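Local atomic coordinates of chitosanase (Bacillus subtilis subsp. subtilis str. 168, PDB entry 7C6D), a protein that hydrolyses internal beta-(1->4) linkages between D-glucosamine units of partly acetylated chitosan, and probably aids defence against fungi by degrading their cell-wall chitosan. Residues 28-33 against 95-100; 41-46 against 109-114; 207-212 against 233-238. The protein carries 1 engineered substitution. All blocks are in the same frame, centred on the assembly; numbering follows the deposited sequence. Where two conformers were deposited one is given.

Contact 1: 28-33 against 95-100; sequences GYVERL and SAWKSL. With GCS (2-amino-2-deoxy-beta-D-glucopyranose), chain B.
Val30 lays one methyl, CG2, obliquely against the five-membered part of the Trp97 indole, 3.5 Å from CD1. Its other branch, CG1, lies anti to the backbone N (chi1 -179°), which leaves CG2 as the methyl that meets the ring. The large apolar indole of Trp97 suits a buried place between strand 39-41 and helices 52-63 and 104-128, where it also reaches Val56 and meets Phe106 edge-to-face.

Polar contact across the pair is modest, and no hydrogen bond joins the two segments. Gly28 brings its backbone within 4.1 Å of the helix, CA to CA with Lys98; glycine suits this close approach, since a CB would come tight against Lys98 O. Its O receives a CA-H...O contact from Lys98 CA at 3.4 Å, while the extended lysine chain leads its amine away. The indole NE1 of Trp97 is bonded to Tyr27 O.

Strand 30-32 is an outer strand of the small antiparallel sheet of this family 46 glycosidase, of the lysozyme clan. Val30 points toward helix 93-99, whereas the neighbouring Tyr29 points away from it and serves the substrate.

On the substrate side, Tyr29 OH accepts from the glucosamine N2 of chain B at 2.9 Å and gives its own proton to Glu31 OE1 at 2.5 Å, on the anti side of the carboxylate. Glu31 is thus a second-shell residue that fixes the rotation of the phenol hydroxyl and would lend it negative character toward the sugar's amino group. Leu33 CD1 borders the same sugar, 3.5 Å from its O3.

Contact 2: 41-46 against 109-114; sequences CGRAGF and AQDKVN. With GCS (2-amino-2-deoxy-beta-D-glucopyranose), chain C; GCS (2-amino-2-deoxy-beta-D-glucopyranose), chain D.
The type I beta turn Gly42-Gly45 is fastened to helix 104-128 chiefly by Arg43 meeting Gln110, Asp111 and Asn114. The backbone N of Arg43 donates to Gln110 OE1 at 2.9 Å, almost in line with the amide C=O. That same oxygen lies at the edge of the Phe46 ring, 3.4 Å from CE2, and Gln110 NE2 is taken up by Tyr27 O.

This turn joins strands 39-41 and 46-47 of the sheet beside the sugar cleft. Two of its carbonyls face the bound glucosamine chain: Ala44 O accepts from O6 of the chain C unit at 3.0 Å, and Gly45 O from N2 of the chain D one at 2.9 Å. Glycine suits positions 42 and 45, where phi is positive and a CB would run into Gln110 OE1 and the chain C O6, respectively.

A bend at chi3 (-65°) turns the Arg43 guanidinium over the helix. NH1 forms a salt bridge with Asp111 OD1 at 2.9 Å, approaching from above the carboxylate plane; OD1 also binds Tyr27 OH. The Asn114 amide stacks on one guanidinium face, planes 16° apart, with its ND2 bonded to Tyr141 OH. Water 1 accepts from Arg43 NE and donates weakly to Asn114 OD1, while NH2 pairs with Glu12. Val113 CG1 packs 3.8 Å from Phe46 CE1.

Contact 3: 207-212 against 233-238; sequences SVARVD and SNEYGN. With GCS (2-amino-2-deoxy-beta-D-glucopyranose), chain E; GCS (2-amino-2-deoxy-beta-D-glucopyranose), chain B.
Glu235 meets Ala209 at the tip of a beta hairpin, where the turn between strands 229-233 and 237-241 rests on Ala209 and Arg210 of helix 209-219. CB of Glu235 lies 3.4 Å from CB of Ala209, a close approach that suits a residue with no more than a methyl. CG, anti to the backbone N (chi1 -177°), still grazes that methyl and also sits over the centre of one face of the Tyr236 ring. The chain then bends at chi2 (70°), which swings CD and the carboxylate out to the end sugar, the chain E glucosamine. There OE2 takes two bonds, from N2 at 2.7 Å and from O1 at 3.2 Å. A carboxylate fits this place well, since it would attract the amino group if that is protonated.

Tyr236 extends the packing toward the cleft. Its CE2 touches Ala209 CB at 3.6 Å, CE1 approaches C2 of the chain E sugar, and the hydroxyl reaches Arg210, OH to CB 3.5 Å, with the backbone N of Arg210 at the ring edge. The guanidinium of Arg210 leads away, pairing through NH2 with Asp142 while NH1 lies beside C6 of the chain B sugar.

The hairpin turn is shaped from within. At Gly237 the backbone angles would jam a CB against Tyr236 O, so glycine fits, and Ser233 forms an ST motif: its OG accepts from Tyr236 N at 3.0 Å, nearly straight at 177°. Water 2 carries the connection across to the helix, 2.7 Å from Ser233 OG and donating to Ala209 O at 3.2 Å.

Contact 2 is the buried one, nearest of the three to the chain's centre; contact 1 lies at the surface and contact 3 is partly buried. Contacts 1 and 2 share the three-stranded sheet and touch directly: Tyr29 O probably accepts from Gly42 N, and the Trp97 indole packs on Cys41 and Gln110. Their helices, 93-99 and 104-128, follow one another in the chain. Contact 3, built from a later helix and hairpin, lies across the chain's centre from contact 2 and touches neither of the others, though it shares the chain B sugar with contact 1. Contact 2 carries a salt bridge and clear direct hydrogen bonds; contact 1 rests on a methyl-indole contact and a close backbone approach, contact 3 on methyl and ring contacts with a water bridge.

Contact 1: 28-33 against 95-100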
loop_
_atom_site.group_PDB
_atom_site.type_symbol
_atom_site.label_atom_id
_atom_site.label_comp_id
_atom_site.label_asym_id
_atom_site.label_seq_id
_atom_site.Cartn_x
_atom_site.Cartn_y
_atom_site.Cartn_z
ATOM N N GLY A 28 -7.138 4.400 12.156
ATOM C CA GLY A 28 -7.395 3.544 13.294
ATOM C C GLY A 28 -7.671 2.095 12.977
ATOM O O GLY A 28 -7.898 1.302 13.901
ATOM N N TYR A 29 -7.637 1.720 11.700
ATOM C CA TYR A 29 -7.931 0.352 11.286
ATOM C C TYR A 29 -6.948 -0.639 11.903
ATOM O O TYR A 29 -5.739 -0.412 11.898
ATOM C CB TYR A 29 -7.787 0.285 9.774
ATOM C CG TYR A 29 -7.911 -1.090 9.179
ATOM C CD1 TYR A 29 -9.095 -1.813 9.295
ATOM C CD2 TYR A 29 -6.866 -1.649 8.443
ATOM C CE1 TYR A 29 -9.222 -3.076 8.734
ATOM C CE2 TYR A 29 -6.986 -2.899 7.869
ATOM C CZ TYR A 29 -8.162 -3.609 8.008
ATOM O OH TYR A 29 -8.266 -4.845 7.414
ATOM N N VAL A 30 -7.471 -1.743 12.428
ATOM C CA VAL A 30 -6.654 -2.882 12.844
ATOM C C VAL A 30 -7.464 -4.144 12.604
ATOM O O VAL A 30 -8.606 -4.248 13.062
ATOM C CB VAL A 30 -6.227 -2.858 14.329
ATOM C CG1 VAL A 30 -5.367 -4.083 14.638
ATOM C CG2 VAL A 30 -5.503 -1.594 14.709
ATOM N N GLU A 31 -6.863 -5.116 11.918
ATOM C CA GLU A 31 -7.535 -6.380 11.650
ATOM C C GLU A 31 -6.503 -7.476 11.447
ATOM O O GLU A 31 -5.489 -7.253 10.789
ATOM C CB GLU A 31 -8.396 -6.269 10.378
ATOM C CG GLU A 31 -9.337 -7.444 10.160
ATOM C CD GLU A 31 -10.312 -7.252 9.002
ATOM O OE1 GLU A 31 -10.171 -6.289 8.226
ATOM O OE2 GLU A 31 -11.228 -8.089 8.860
ATOM N N ARG A 32 -6.784 -8.668 11.986
ATOM C CA ARG A 32 -6.059 -9.881 11.614
ATOM C C ARG A 32 -6.699 -10.434 10.348
ATOM O O ARG A 32 -7.895 -10.745 10.346
ATOM C CB ARG A 32 -6.232 -10.950 12.691
ATOM C CG ARG A 32 -5.167 -11.086 13.728
ATOM C CD ARG A 32 -5.378 -12.395 14.549
ATOM N NE ARG A 32 -5.053 -13.615 13.793
ATOM C CZ ARG A 32 -3.819 -14.084 13.621
ATOM N NH1 ARG A 32 -2.789 -13.477 14.201
ATOM N NH2 ARG A 32 -3.607 -15.144 12.852
ATOM N N LEU A 33 -5.910 -10.594 9.290
ATOM C CA LEU A 33 -6.438 -11.157 8.055
ATOM C C LEU A 33 -6.145 -12.643 7.893
ATOM O O LEU A 33 -6.635 -13.254 6.937
ATOM C CB LEU A 33 -5.893 -10.397 6.843
ATOM C CG LEU A 33 -6.156 -8.892 6.844
ATOM C CD1 LEU A 33 -5.580 -8.266 5.580
ATOM C CD2 LEU A 33 -7.646 -8.597 6.941
ATOM N N SER A 95 -7.129 -2.378 20.246
ATOM C CA SER A 95 -7.985 -1.335 20.800
ATOM C C SER A 95 -7.208 -0.047 21.034
ATOM O O SER A 95 -7.729 1.047 20.796
ATOM C CB SER A 95 -8.622 -1.818 22.102
ATOM O OG SER A 95 -9.549 -0.866 22.584
ATOM N N ALA A 96 -5.960 -0.156 21.494
ATOM C CA ALA A 96 -5.154 1.038 21.725
ATOM C C ALA A 96 -4.853 1.754 20.416
ATOM O O ALA A 96 -4.957 2.984 20.330
ATOM C CB ALA A 96 -3.862 0.660 22.454
ATOM N N TRP A 97 -4.474 0.998 19.387
ATOM C CA TRP A 97 -4.227 1.606 18.086
ATOM C C TRP A 97 -5.479 2.312 17.582
ATOM O O TRP A 97 -5.428 3.479 17.177
ATOM C CB TRP A 97 -3.759 0.524 17.107
ATOM C CG TRP A 97 -3.407 1.042 15.732
ATOM C CD1 TRP A 97 -4.252 1.632 14.824
ATOM C CD2 TRP A 97 -2.116 1.004 15.109
ATOM N NE1 TRP A 97 -3.555 1.980 13.688
ATOM C CE2 TRP A 97 -2.242 1.608 13.839
ATOM C CE3 TRP A 97 -0.858 0.544 15.514
ATOM C CZ2 TRP A 97 -1.164 1.747 12.972
ATOM C CZ3 TRP A 97 0.206 0.675 14.647
ATOM C CH2 TRP A 97 0.048 1.276 13.391
ATOM N N LYS A 98 -6.623 1.626 17.627
ATOM C CA LYS A 98 -7.863 2.240 17.158
ATOM C C LYS A 98 -8.195 3.512 17.934
ATOM O O LYS A 98 -8.699 4.486 17.356
ATOM C CB LYS A 98 -9.010 1.236 17.246
ATOM C CG LYS A 98 -10.311 1.778 16.678
ATOM C CD LYS A 98 -11.452 0.794 16.835
ATOM C CE LYS A 98 -12.752 1.411 16.340
ATOM N NZ LYS A 98 -13.921 0.497 16.471
ATOM N N SER A 99 -7.899 3.535 19.238
ATOM C CA SER A 99 -8.223 4.697 20.057
ATOM C C SER A 99 -7.462 5.937 19.620
ATOM O O SER A 99 -7.876 7.054 19.951
ATOM C CB SER A 99 -7.919 4.408 21.528
ATOM O OG SER A 99 -6.523 4.505 21.799
ATOM N N LEU A 100 -6.373 5.762 18.874
ATOM C CA LEU A 100 -5.557 6.868 18.394
ATOM C C LEU A 100 -5.897 7.274 16.961
ATOM O O LEU A 100 -5.146 8.047 16.356
ATOM C CB LEU A 100 -4.078 6.501 18.521
ATOM C CG LEU A 100 -3.574 6.408 19.961
ATOM C CD1 LEU A 100 -2.252 5.652 19.989
ATOM C CD2 LEU A 100 -3.434 7.812 20.543
HETATM C C1 GCS B . -8.474 -5.393 2.179
HETATM C C2 GCS B . -7.874 -5.519 3.573
HETATM C C3 GCS B . -6.497 -4.869 3.551
HETATM C C4 GCS B . -5.601 -5.593 2.541
HETATM C C5 GCS B . -6.305 -5.544 1.182
HETATM C C6 GCS B . -5.541 -6.283 0.084
HETATM N N2 GCS B . -8.718 -4.884 4.575
HETATM O O3 GCS B . -5.942 -4.896 4.864
HETATM O O4 GCS B . -4.345 -5.037 2.418
HETATM O O5 GCS B . -7.621 -6.091 1.277
HETATM O O6 GCS B . -5.452 -7.686 0.356
#

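Contact 2: 41-46 against 109-114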
loop_
_atom_site.group_PDB
_atom_site.type_symbol
_atom_site.label_atom_id
_atom_site.label_comp_id
_atom_site.label_asym_id
_atom_site.label_seq_id
_atom_site.Cartn_x
_atom_site.Cartn_y
_atom_site.Cartn_z
ATOM N N CYS A 41 -2.699 -2.773 9.999
ATOM C CA CYS A 41 -3.032 -1.595 10.791
ATOM C C CYS A 41 -2.904 -0.291 10.015
ATOM O O CYS A 41 -1.941 -0.085 9.270
ATOM C CB CYS A 41 -2.091 -1.472 11.997
ATOM S SG CYS A 41 -1.873 -2.969 12.949
ATOM N N GLY A 42 -3.846 0.623 10.267
ATOM C CA GLY A 42 -3.637 2.008 9.878
ATOM C C GLY A 42 -3.669 2.253 8.376
ATOM O O GLY A 42 -4.145 1.432 7.583
ATOM N N ARG A 43 -3.138 3.424 7.990
ATOM C CA ARG A 43 -3.370 3.929 6.632
ATOM C C ARG A 43 -2.713 3.065 5.567
ATOM O O ARG A 43 -3.231 2.967 4.447
ATOM C CB ARG A 43 -2.891 5.377 6.491
ATOM C CG ARG A 43 -1.405 5.601 6.788
ATOM C CD ARG A 43 -0.931 6.959 6.262
ATOM N NE ARG A 43 -1.003 6.989 4.805
ATOM C CZ ARG A 43 -0.985 8.100 4.072
ATOM N NH1 ARG A 43 -0.853 9.282 4.664
ATOM N NH2 ARG A 43 -1.089 8.025 2.750
ATOM N N ALA A 44 -1.565 2.463 5.874
ATOM C CA ALA A 44 -0.829 1.652 4.916
ATOM C C ALA A 44 -1.081 0.164 5.091
ATOM O O ALA A 44 -0.555 -0.632 4.316
ATOM C CB ALA A 44 0.674 1.927 5.039
ATOM N N GLY A 45 -1.873 -0.236 6.077
ATOM C CA GLY A 45 -1.865 -1.639 6.425
ATOM C C GLY A 45 -0.485 -2.042 6.907
ATOM O O GLY A 45 0.049 -3.069 6.477
ATOM N N PHE A 46 0.116 -1.228 7.782
ATOM C CA PHE A 46 1.347 -1.629 8.450
ATOM C C PHE A 46 1.061 -2.896 9.253
ATOM O O PHE A 46 0.017 -3.001 9.899
ATOM C CB PHE A 46 1.774 -0.545 9.449
ATOM C CG PHE A 46 1.777 0.867 8.911
ATOM C CD1 PHE A 46 2.846 1.336 8.155
ATOM C CD2 PHE A 46 0.743 1.750 9.223
ATOM C CE1 PHE A 46 2.880 2.660 7.702
ATOM C CE2 PHE A 46 0.767 3.069 8.775
ATOM C CZ PHE A 46 1.841 3.526 8.014
ATOM N N ALA A 109 2.813 10.177 12.823
ATOM C CA ALA A 109 3.780 9.082 12.807
ATOM C C ALA A 109 3.496 8.121 11.657
ATOM O O ALA A 109 4.416 7.683 10.956
ATOM C CB ALA A 109 3.757 8.340 14.146
ATOM N N GLN A 110 2.223 7.785 11.447
ATOM C CA GLN A 110 1.861 6.945 10.308
ATOM C C GLN A 110 2.212 7.617 8.991
ATOM O O GLN A 110 2.709 6.963 8.068
ATOM C CB GLN A 110 0.371 6.629 10.343
ATOM C CG GLN A 110 -0.038 5.690 11.460
ATOM C CD GLN A 110 -1.455 5.198 11.279
ATOM O OE1 GLN A 110 -1.845 4.800 10.175
ATOM N NE2 GLN A 110 -2.239 5.218 12.353
ATOM N N ASP A 111 1.960 8.926 8.883
ATOM C CA ASP A 111 2.287 9.636 7.652
ATOM C C ASP A 111 3.789 9.608 7.398
ATOM O O ASP A 111 4.231 9.464 6.254
ATOM C CB ASP A 111 1.833 11.093 7.734
ATOM C CG ASP A 111 0.327 11.266 7.695
ATOM O OD1 ASP A 111 -0.395 10.326 7.304
ATOM O OD2 ASP A 111 -0.122 12.385 8.031
ATOM N N LYS A 112 4.586 9.764 8.455
ATOM C CA LYS A 112 6.038 9.758 8.302
ATOM C C LYS A 112 6.537 8.397 7.830
ATOM O O LYS A 112 7.331 8.310 6.884
ATOM C CB LYS A 112 6.712 10.157 9.615
ATOM C CG LYS A 112 8.199 10.429 9.475
ATOM C CD LYS A 112 8.774 11.084 10.720
ATOM C CE LYS A 112 10.165 11.644 10.461
ATOM N NZ LYS A 112 10.676 12.404 11.634
ATOM N N VAL A 113 6.088 7.318 8.480
ATOM C CA VAL A 113 6.517 5.986 8.055
ATOM C C VAL A 113 6.034 5.687 6.638
ATOM O O VAL A 113 6.775 5.128 5.820
ATOM C CB VAL A 113 6.072 4.918 9.074
ATOM C CG1 VAL A 113 6.433 3.525 8.581
ATOM C CG2 VAL A 113 6.736 5.162 10.410
ATOM N N ASN A 114 4.793 6.069 6.318
ATOM C CA ASN A 114 4.298 5.865 4.962
ATOM C C ASN A 114 5.144 6.619 3.941
ATOM O O ASN A 114 5.438 6.102 2.858
ATOM C CB ASN A 114 2.847 6.318 4.861
ATOM C CG ASN A 114 2.313 6.175 3.464
ATOM O OD1 ASN A 114 2.126 5.057 2.981
ATOM N ND2 ASN A 114 2.101 7.300 2.784
HETATM C C1 GCS C . -3.267 -5.684 3.136
HETATM C C2 GCS C . -2.341 -6.403 2.159
HETATM C C3 GCS C . -0.914 -6.466 2.702
HETATM C C4 GCS C . -0.312 -5.085 2.968
HETATM C C5 GCS C . -1.377 -4.095 3.467
HETATM C C6 GCS C . -1.724 -3.050 2.398
HETATM N N2 GCS C . -2.834 -7.753 1.926
HETATM O O3 GCS C . -0.118 -7.174 1.748
HETATM O O4 GCS C . 0.726 -5.080 3.880
HETATM O O5 GCS C . -2.573 -4.733 3.952
HETATM O O6 GCS C . -2.745 -2.162 2.873
HETATM C C1 GCS D . 2.057 -4.987 3.377
HETATM C C2 GCS D . 2.993 -4.568 4.502
HETATM C C3 GCS D . 4.421 -4.461 3.969
HETATM C C4 GCS D . 4.850 -5.772 3.299
HETATM C C5 GCS D . 3.784 -6.156 2.267
HETATM C C6 GCS D . 4.040 -7.486 1.568
HETATM N N2 GCS D . 2.570 -3.299 5.072
HETATM O O3 GCS D . 5.294 -4.127 5.056
HETATM O O4 GCS D . 6.060 -5.776 2.640
HETATM O O5 GCS D . 2.501 -6.254 2.886
HETATM O O6 GCS D . 4.023 -8.557 2.523
HETATM O O HOH W 1 -0.604 4.578 3.333
#

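Contact 3: 207-212 against 233-238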
loop_
_atom_site.group_PDB
_atom_site.type_symbol
_atom_site.label_atom_id
_atom_site.label_comp_id
_atom_site.label_asym_id
_atom_site.label_seq_id
_atom_site.Cartn_x
_atom_site.Cartn_y
_atom_site.Cartn_z
ATOM N N SER A 207 -8.245 -9.355 -3.687
ATOM C CA SER A 207 -7.896 -7.950 -3.856
ATOM C C SER A 207 -7.719 -7.549 -5.314
ATOM O O SER A 207 -7.444 -6.375 -5.581
ATOM C CB SER A 207 -6.604 -7.629 -3.085
ATOM O OG SER A 207 -5.450 -8.116 -3.766
ATOM N N VAL A 208 -7.877 -8.484 -6.260
ATOM C CA VAL A 208 -7.564 -8.205 -7.663
ATOM C C VAL A 208 -8.447 -7.119 -8.255
ATOM O O VAL A 208 -8.073 -6.505 -9.260
ATOM C CB VAL A 208 -7.586 -9.482 -8.542
ATOM C CG1 VAL A 208 -6.492 -10.449 -8.114
ATOM C CG2 VAL A 208 -8.965 -10.145 -8.528
ATOM N N ALA A 209 -9.618 -6.864 -7.663
ATOM C CA ALA A 209 -10.487 -5.817 -8.191
ATOM C C ALA A 209 -9.789 -4.466 -8.246
ATOM O O ALA A 209 -10.142 -3.628 -9.076
ATOM C CB ALA A 209 -11.766 -5.712 -7.368
ATOM N N ARG A 210 -8.795 -4.230 -7.384
ATOM C CA ARG A 210 -8.109 -2.944 -7.431
ATOM C C ARG A 210 -7.393 -2.748 -8.757
ATOM O O ARG A 210 -7.291 -1.617 -9.241
ATOM C CB ARG A 210 -7.144 -2.791 -6.247
ATOM C CG ARG A 210 -5.867 -3.618 -6.301
ATOM C CD ARG A 210 -5.357 -3.905 -4.883
ATOM N NE ARG A 210 -4.808 -2.729 -4.210
ATOM C CZ ARG A 210 -4.666 -2.643 -2.893
ATOM N NH1 ARG A 210 -5.066 -3.644 -2.108
ATOM N NH2 ARG A 210 -4.129 -1.558 -2.362
ATOM N N VAL A 211 -6.892 -3.832 -9.356
ATOM C CA VAL A 211 -6.261 -3.725 -10.669
ATOM C C VAL A 211 -7.265 -3.231 -11.694
ATOM O O VAL A 211 -6.946 -2.377 -12.530
ATOM C CB VAL A 211 -5.615 -5.061 -11.082
ATOM C CG1 VAL A 211 -5.091 -4.988 -12.511
ATOM C CG2 VAL A 211 -4.499 -5.418 -10.112
ATOM N N ASP A 212 -8.502 -3.738 -11.638
ATOM C CA ASP A 212 -9.490 -3.307 -12.618
ATOM C C ASP A 212 -9.933 -1.868 -12.381
ATOM O O ASP A 212 -10.199 -1.136 -13.342
ATOM C CB ASP A 212 -10.694 -4.241 -12.648
ATOM C CG ASP A 212 -11.546 -4.012 -13.873
ATOM O OD1 ASP A 212 -11.025 -4.198 -14.995
ATOM O OD2 ASP A 212 -12.718 -3.615 -13.719
ATOM N N SER A 233 -17.092 -0.358 -9.024
ATOM C CA SER A 233 -16.502 -1.670 -8.802
ATOM C C SER A 233 -17.545 -2.641 -8.274
ATOM O O SER A 233 -18.210 -2.360 -7.271
ATOM C CB SER A 233 -15.347 -1.561 -7.804
ATOM O OG SER A 233 -14.869 -2.847 -7.444
ATOM N N ASN A 234 -17.670 -3.796 -8.934
ATOM C CA ASN A 234 -18.556 -4.829 -8.412
ATOM C C ASN A 234 -18.091 -5.304 -7.046
ATOM O O ASN A 234 -18.908 -5.714 -6.216
ATOM C CB ASN A 234 -18.625 -6.012 -9.374
ATOM C CG ASN A 234 -19.442 -5.710 -10.600
ATOM O OD1 ASN A 234 -20.266 -4.795 -10.597
ATOM N ND2 ASN A 234 -19.231 -6.484 -11.659
ATOM N N GLU A 235 -16.784 -5.241 -6.793
ATOM C CA GLU A 235 -16.238 -5.722 -5.534
ATOM C C GLU A 235 -16.378 -4.687 -4.425
ATOM O O GLU A 235 -16.912 -4.988 -3.353
ATOM C CB GLU A 235 -14.770 -6.098 -5.732
ATOM C CG GLU A 235 -14.091 -6.680 -4.501
ATOM C CD GLU A 235 -14.593 -8.070 -4.159
ATOM O OE1 GLU A 235 -15.293 -8.680 -4.992
ATOM O OE2 GLU A 235 -14.282 -8.560 -3.055
ATOM N N TYR A 236 -15.895 -3.466 -4.661
ATOM C CA TYR A 236 -15.824 -2.460 -3.607
ATOM C C TYR A 236 -17.067 -1.591 -3.520
ATOM O O TYR A 236 -17.343 -1.039 -2.450
ATOM C CB TYR A 236 -14.618 -1.538 -3.820
ATOM C CG TYR A 236 -13.286 -2.246 -3.921
ATOM C CD1 TYR A 236 -12.733 -2.892 -2.819
ATOM C CD2 TYR A 236 -12.568 -2.246 -5.110
ATOM C CE1 TYR A 236 -11.514 -3.536 -2.902
ATOM C CE2 TYR A 236 -11.345 -2.887 -5.208
ATOM C CZ TYR A 236 -10.819 -3.529 -4.098
ATOM O OH TYR A 236 -9.603 -4.169 -4.198
ATOM N N GLY A 237 -17.796 -1.424 -4.615
ATOM C CA GLY A 237 -18.911 -0.499 -4.670
ATOM C C GLY A 237 -18.609 0.730 -5.511
ATOM O O GLY A 237 -17.663 0.769 -6.304
ATOM N N ASN A 238 -19.449 1.749 -5.335
ATOM C CA ASN A 238 -19.362 3.003 -6.074
ATOM C C ASN A 238 -18.832 4.106 -5.164
ATOM O O ASN A 238 -19.303 4.265 -4.033
ATOM C CB ASN A 238 -20.750 3.417 -6.582
ATOM C CG ASN A 238 -21.205 2.618 -7.789
ATOM O OD1 ASN A 238 -21.884 1.602 -7.653
ATOM N ND2 ASN A 238 -20.870 3.102 -8.982
HETATM C C1 GCS E . -13.186 -6.408 0.089
HETATM C C2 GCS E . -11.978 -6.858 -0.715
HETATM C C3 GCS E . -10.756 -6.938 0.189
HETATM C C4 GCS E . -10.529 -5.683 1.045
HETATM C C5 GCS E . -11.843 -5.146 1.621
HETATM C C6 GCS E . -11.689 -3.710 2.104
HETATM N N2 GCS E . -12.215 -8.168 -1.300
HETATM O O1 GCS E . -14.314 -6.273 -0.772
HETATM O O3 GCS E . -9.627 -7.187 -0.654
HETATM O O4 GCS E . -9.759 -6.011 2.140
HETATM O O5 GCS E . -12.873 -5.125 0.634
HETATM O O6 GCS E . -12.911 -3.282 2.715
HETATM C C1 GCS B . -8.474 -5.393 2.179
HETATM C C2 GCS B . -7.874 -5.519 3.573
HETATM C C3 GCS B . -6.497 -4.869 3.551
HETATM C C4 GCS B . -5.601 -5.593 2.541
HETATM C C5 GCS B . -6.305 -5.544 1.182
HETATM C C6 GCS B . -5.541 -6.283 0.084
HETATM N N2 GCS B . -8.718 -4.884 4.575
HETATM O O3 GCS B . -5.942 -4.896 4.864
HETATM O O4 GCS B . -4.345 -5.037 2.418
HETATM O O5 GCS B . -7.621 -6.091 1.277
HETATM O O6 GCS B . -5.452 -7.686 0.356
HETATM O O HOH W 2 -13.349 -3.577 -9.520
#